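Local coordinates for dual function macrocyclase-peptidase POPB (Galerina marginata, PDB 5N4B), which cleaves toxin precursor peptides after proline and joins the ends of the released intermediate into the macrocycles of the amanitin family, at residues Y62-F76 and A713-L727. The protein carries 1 engineered substitution. Sequence-based numbering, arbitrary orientation.
Sequences YLDQNADIQKLAEKF and ADKWGFIARALGLEL
Arg721 lies over the amide of Asn66, near the end of helix 713-722. Arg721 CB meets Asn66 ND2 at 3.5 Å. CG runs anti to the backbone N (chi1 174°), a bend at chi3 turns the chain, and CD and NE pass along the amide, Arg721 NE lying 3.6 Å from Asn66 CG. The guanidinium is stacked on the amide, planes 10° apart. At the tip Arg721 NH2 gives a weak bond to Gln65 O (3.4 Å), while NH1 donates to a water that also binds Gln65 O and Ala67 N. Asparagine suits its place because OD1 accepts from Asp68 N in a capping bond leading into helix 68-76, while ND2 shares a second water with Gly717 O.

The axes of 68-76 and 713-722 approach to 8.6 Å, their N-to-C directions 130° apart. Small residues suit so close an approach: Ala713 is a knob among Ile69, Leu72, Ala73 and Phe76, Ala713 CB 3.8 Å from Ala73 CB, and Ile69 CG1 lies against the bare CA of Gly717 (4.0 Å), where a CB would collide; Leu72 CD1 is a second neighbour. Trp716 CD1, in one of two conformers, abuts Phe76 CE2, and the tryptophan reaches Ile511 of helix 510-519. Beyond the helix end, Leu727 CD1 lies against the Asp68 carboxylate carbon and Lys71 CD. Waters join Asp68 OD2 to Leu725 O, Glu726 OE1 and Leu727 N, probably easing the proximity of the two carboxylates. A mainly apolar interior, with water-bridged polar groups along its margin, thus ties the N-terminal helices to the C-terminal helix of the alpha/beta-hydrolase domain, away from the catalytic residues.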
# COMPACT_ATOMS: atom_id res chain seq x y z
N TYR A 62 -13.30 1.62 27.87
CA TYR A 62 -13.55 0.20 27.72
C TYR A 62 -12.23 -0.58 27.70
O TYR A 62 -12.08 -1.57 28.42
CB TYR A 62 -14.33 -0.09 26.44
CG TYR A 62 -14.75 -1.52 26.32
CD1 TYR A 62 -15.80 -1.97 27.06
CD2 TYR A 62 -14.11 -2.42 25.51
CE1 TYR A 62 -16.22 -3.26 27.01
CE2 TYR A 62 -14.51 -3.76 25.49
CZ TYR A 62 -15.57 -4.16 26.25
OH TYR A 62 -16.03 -5.48 26.23
N LEU A 63 -11.29 -0.14 26.89
CA LEU A 63 -9.99 -0.80 26.82
C LEU A 63 -9.28 -0.82 28.17
O LEU A 63 -8.56 -1.78 28.47
CB LEU A 63 -9.14 -0.12 25.73
CG LEU A 63 -9.74 -0.24 24.29
CD1 LEU A 63 -9.04 0.78 23.38
CD2 LEU A 63 -9.65 -1.64 23.77
N ASP A 64 -9.44 0.25 28.97
CA ASP A 64 -8.83 0.33 30.31
C ASP A 64 -9.27 -0.79 31.22
O ASP A 64 -8.54 -1.10 32.18
CB ASP A 64 -9.25 1.63 31.01
CG ASP A 64 -8.55 2.87 30.50
OD1 ASP A 64 -7.53 2.76 29.80
OD2 ASP A 64 -9.05 4.00 30.82
N GLN A 65 -10.42 -1.41 30.97
CA GLN A 65 -10.91 -2.54 31.76
C GLN A 65 -10.13 -3.83 31.50
O GLN A 65 -10.22 -4.75 32.31
CB GLN A 65 -12.39 -2.83 31.45
CG GLN A 65 -13.33 -1.65 31.70
CD GLN A 65 -14.78 -1.93 31.25
OE1 GLN A 65 -15.56 -0.99 31.05
NE2 GLN A 65 -15.15 -3.21 31.08
N ASN A 66 -9.33 -3.89 30.45
CA ASN A 66 -8.69 -5.11 29.96
C ASN A 66 -7.20 -5.04 30.31
O ASN A 66 -6.42 -4.41 29.60
CB ASN A 66 -8.91 -5.20 28.46
CG ASN A 66 -8.33 -6.46 27.86
OD1 ASN A 66 -7.59 -7.19 28.54
ND2 ASN A 66 -8.67 -6.73 26.62
N ALA A 67 -6.79 -5.70 31.40
CA ALA A 67 -5.38 -5.67 31.81
C ALA A 67 -4.48 -6.44 30.85
O ALA A 67 -3.27 -6.23 30.85
CB ALA A 67 -5.23 -6.22 33.23
N ASP A 68 -5.05 -7.27 29.99
CA ASP A 68 -4.21 -8.01 29.07
C ASP A 68 -3.63 -7.13 27.97
O ASP A 68 -2.64 -7.52 27.35
CB ASP A 68 -4.97 -9.16 28.44
CG ASP A 68 -5.34 -10.23 29.45
OD1 ASP A 68 -4.90 -10.18 30.64
OD2 ASP A 68 -6.08 -11.14 29.05
N ILE A 69 -4.21 -5.96 27.70
CA ILE A 69 -3.67 -5.09 26.65
C ILE A 69 -2.23 -4.70 26.96
O ILE A 69 -1.37 -4.70 26.08
CB ILE A 69 -4.59 -3.88 26.41
CG1 ILE A 69 -5.87 -4.37 25.73
CG2 ILE A 69 -3.93 -2.86 25.51
CD1 ILE A 69 -6.95 -3.35 25.67
N GLN A 70 -1.94 -4.30 28.21
CA GLN A 70 -0.56 -3.94 28.55
C GLN A 70 0.39 -5.12 28.42
O GLN A 70 1.58 -4.93 28.07
CB GLN A 70 -0.49 -3.38 29.98
CG GLN A 70 -0.70 -1.91 30.03
CD GLN A 70 0.54 -1.16 29.62
OE1 GLN A 70 0.82 -1.02 28.42
NE2 GLN A 70 1.34 -0.76 30.58
N LYS A 71 -0.08 -6.33 28.72
CA LYS A 71 0.74 -7.52 28.53
C LYS A 71 1.05 -7.72 27.05
O LYS A 71 2.19 -8.04 26.67
CB LYS A 71 0.05 -8.77 29.13
CG LYS A 71 -0.29 -8.63 30.62
CD LYS A 71 -0.88 -9.93 31.20
CE LYS A 71 -0.98 -9.88 32.74
NZ LYS A 71 -1.74 -8.69 33.25
N LEU A 72 0.07 -7.48 26.19
CA LEU A 72 0.30 -7.61 24.76
C LEU A 72 1.23 -6.51 24.26
O LEU A 72 2.07 -6.75 23.40
CB LEU A 72 -1.02 -7.57 23.99
CG LEU A 72 -1.90 -8.76 24.15
CD1 LEU A 72 -3.14 -8.53 23.25
CD2 LEU A 72 -1.27 -10.10 23.82
N ALA A 73 1.11 -5.29 24.77
CA ALA A 73 2.05 -4.25 24.37
C ALA A 73 3.49 -4.66 24.64
O ALA A 73 4.39 -4.45 23.80
CB ALA A 73 1.75 -2.94 25.07
N GLU A 74 3.75 -5.22 25.81
CA GLU A 74 5.09 -5.69 26.16
C GLU A 74 5.56 -6.75 25.19
O GLU A 74 6.71 -6.72 24.73
CB GLU A 74 5.03 -6.22 27.59
CG GLU A 74 6.28 -6.83 28.12
CD GLU A 74 6.14 -7.49 29.51
OE1 GLU A 74 5.06 -7.35 30.23
OE2 GLU A 74 7.07 -8.24 29.84
N LYS A 75 4.71 -7.73 24.88
CA LYS A 75 5.09 -8.81 23.96
C LYS A 75 5.30 -8.27 22.55
O LYS A 75 6.22 -8.69 21.85
CB LYS A 75 3.99 -9.88 23.93
CG LYS A 75 3.76 -10.64 25.24
CD LYS A 75 2.51 -11.54 25.12
CE LYS A 75 2.15 -12.25 26.43
NZ LYS A 75 3.19 -13.18 26.86
N PHE A 76 4.44 -7.35 22.11
CA PHE A 76 4.50 -6.85 20.73
C PHE A 76 5.72 -5.95 20.54
O PHE A 76 6.37 -6.00 19.49
CB PHE A 76 3.24 -6.06 20.40
CG PHE A 76 1.97 -6.90 20.24
CD1 PHE A 76 2.03 -8.27 20.17
CD2 PHE A 76 0.75 -6.28 20.17
CE1 PHE A 76 0.85 -9.02 19.95
CE2 PHE A 76 -0.45 -7.02 19.99
CZ PHE A 76 -0.38 -8.37 19.89
N ALA A 713 -1.61 -3.25 20.32
CA ALA A 713 -2.05 -3.92 21.53
C ALA A 713 -3.53 -3.68 21.80
O ALA A 713 -4.26 -4.59 22.22
CB ALA A 713 -1.20 -3.47 22.70
N ASP A 714 -4.01 -2.45 21.58
CA ASP A 714 -5.44 -2.17 21.75
C ASP A 714 -6.28 -3.01 20.80
O ASP A 714 -7.29 -3.58 21.21
CB ASP A 714 -5.72 -0.70 21.45
CG ASP A 714 -5.35 0.27 22.56
OD1 ASP A 714 -5.03 -0.17 23.66
OD2 ASP A 714 -5.41 1.51 22.31
N LYS A 715 -5.89 -3.06 19.54
CA LYS A 715 -6.67 -3.77 18.51
C LYS A 715 -6.73 -5.26 18.80
O LYS A 715 -7.81 -5.86 18.86
CB LYS A 715 -6.05 -3.55 17.13
CG LYS A 715 -6.52 -4.48 16.08
CD LYS A 715 -6.07 -4.01 14.71
CE LYS A 715 -4.70 -4.38 14.40
NZ LYS A 715 -4.56 -4.50 12.87
N TRP A 716 -5.55 -5.88 18.97
CA TRP A 716 -5.52 -7.32 19.15
C TRP A 716 -6.02 -7.71 20.53
O TRP A 716 -6.63 -8.77 20.70
CB TRP A 716 -4.11 -7.88 18.87
CG TRP A 716 -3.64 -7.62 17.48
CD1 TRP A 716 -2.49 -6.96 17.10
CD2 TRP A 716 -4.29 -8.00 16.26
NE1 TRP A 716 -2.41 -6.91 15.74
CE2 TRP A 716 -3.51 -7.52 15.19
CE3 TRP A 716 -5.47 -8.69 15.98
CZ2 TRP A 716 -3.85 -7.72 13.85
CZ3 TRP A 716 -5.82 -8.88 14.65
CH2 TRP A 716 -5.02 -8.41 13.61
N GLY A 717 -5.81 -6.85 21.53
CA GLY A 717 -6.39 -7.11 22.85
C GLY A 717 -7.90 -7.02 22.84
O GLY A 717 -8.59 -7.83 23.49
N PHE A 718 -8.43 -6.06 22.10
CA PHE A 718 -9.88 -5.94 21.96
C PHE A 718 -10.44 -7.21 21.34
O PHE A 718 -11.44 -7.76 21.80
CB PHE A 718 -10.23 -4.71 21.13
CG PHE A 718 -11.72 -4.56 20.86
CD1 PHE A 718 -12.49 -3.85 21.76
CD2 PHE A 718 -12.29 -5.09 19.75
CE1 PHE A 718 -13.86 -3.69 21.58
CE2 PHE A 718 -13.67 -4.94 19.54
CZ PHE A 718 -14.43 -4.23 20.44
N ILE A 719 -9.81 -7.66 20.27
CA ILE A 719 -10.26 -8.87 19.61
C ILE A 719 -10.18 -10.05 20.58
O ILE A 719 -11.11 -10.85 20.68
CB ILE A 719 -9.46 -9.12 18.33
CG1 ILE A 719 -9.89 -8.15 17.22
CG2 ILE A 719 -9.63 -10.57 17.87
CD1 ILE A 719 -8.99 -8.12 16.04
N ALA A 720 -9.05 -10.20 21.28
CA ALA A 720 -8.88 -11.35 22.17
C ALA A 720 -9.96 -11.39 23.23
O ALA A 720 -10.57 -12.45 23.48
CB ALA A 720 -7.51 -11.34 22.83
N ARG A 721 -10.24 -10.26 23.86
CA ARG A 721 -11.28 -10.22 24.89
C ARG A 721 -12.66 -10.50 24.29
O ARG A 721 -13.44 -11.27 24.86
CB ARG A 721 -11.28 -8.88 25.62
CG ARG A 721 -12.43 -8.80 26.58
CD ARG A 721 -12.17 -7.94 27.77
NE ARG A 721 -11.19 -8.56 28.65
CZ ARG A 721 -10.97 -8.14 29.88
NH1 ARG A 721 -10.04 -8.72 30.63
NH2 ARG A 721 -11.70 -7.13 30.35
N ALA A 722 -12.95 -9.92 23.13
CA ALA A 722 -14.24 -10.17 22.51
C ALA A 722 -14.44 -11.64 22.19
O ALA A 722 -15.58 -12.10 22.19
CB ALA A 722 -14.39 -9.40 21.21
N LEU A 723 -13.38 -12.37 21.85
CA LEU A 723 -13.47 -13.81 21.56
C LEU A 723 -13.28 -14.66 22.79
O LEU A 723 -13.34 -15.90 22.68
CB LEU A 723 -12.41 -14.17 20.50
CG LEU A 723 -12.48 -13.38 19.17
CD1 LEU A 723 -11.48 -13.93 18.17
CD2 LEU A 723 -13.91 -13.29 18.58
N GLY A 724 -13.12 -14.06 23.96
CA GLY A 724 -12.99 -14.80 25.21
C GLY A 724 -11.66 -15.49 25.38
O GLY A 724 -11.58 -16.47 26.14
N LEU A 725 -10.60 -15.00 24.74
CA LEU A 725 -9.30 -15.62 24.86
C LEU A 725 -8.56 -15.09 26.07
O LEU A 725 -8.56 -13.89 26.35
CB LEU A 725 -8.47 -15.34 23.62
CG LEU A 725 -9.13 -15.64 22.28
CD1 LEU A 725 -8.23 -15.26 21.14
CD2 LEU A 725 -9.53 -17.11 22.19
N GLU A 726 -7.82 -15.99 26.70
CA GLU A 726 -7.11 -15.70 27.93
C GLU A 726 -5.64 -15.97 27.70
O GLU A 726 -5.25 -16.86 26.92
CB GLU A 726 -7.62 -16.56 29.10
CG GLU A 726 -9.12 -16.41 29.38
CD GLU A 726 -9.49 -15.08 30.00
OE1 GLU A 726 -8.61 -14.21 30.13
OE2 GLU A 726 -10.68 -14.90 30.35
N LEU A 727 -4.84 -15.16 28.39
CA LEU A 727 -3.41 -15.40 28.46
C LEU A 727 -3.15 -16.65 29.29
O LEU A 727 -3.76 -16.84 30.34
CB LEU A 727 -2.71 -14.17 29.05
CG LEU A 727 -2.78 -12.91 28.16
CD1 LEU A 727 -2.26 -11.69 28.88
CD2 LEU A 727 -1.99 -13.16 26.89
O HOH W 1 -8.53 -7.45 32.72
O HOH W 2 -7.30 -9.04 25.72
O HOH W 3 -6.59 -11.77 26.53
O HOH W 4 -6.06 -13.47 30.28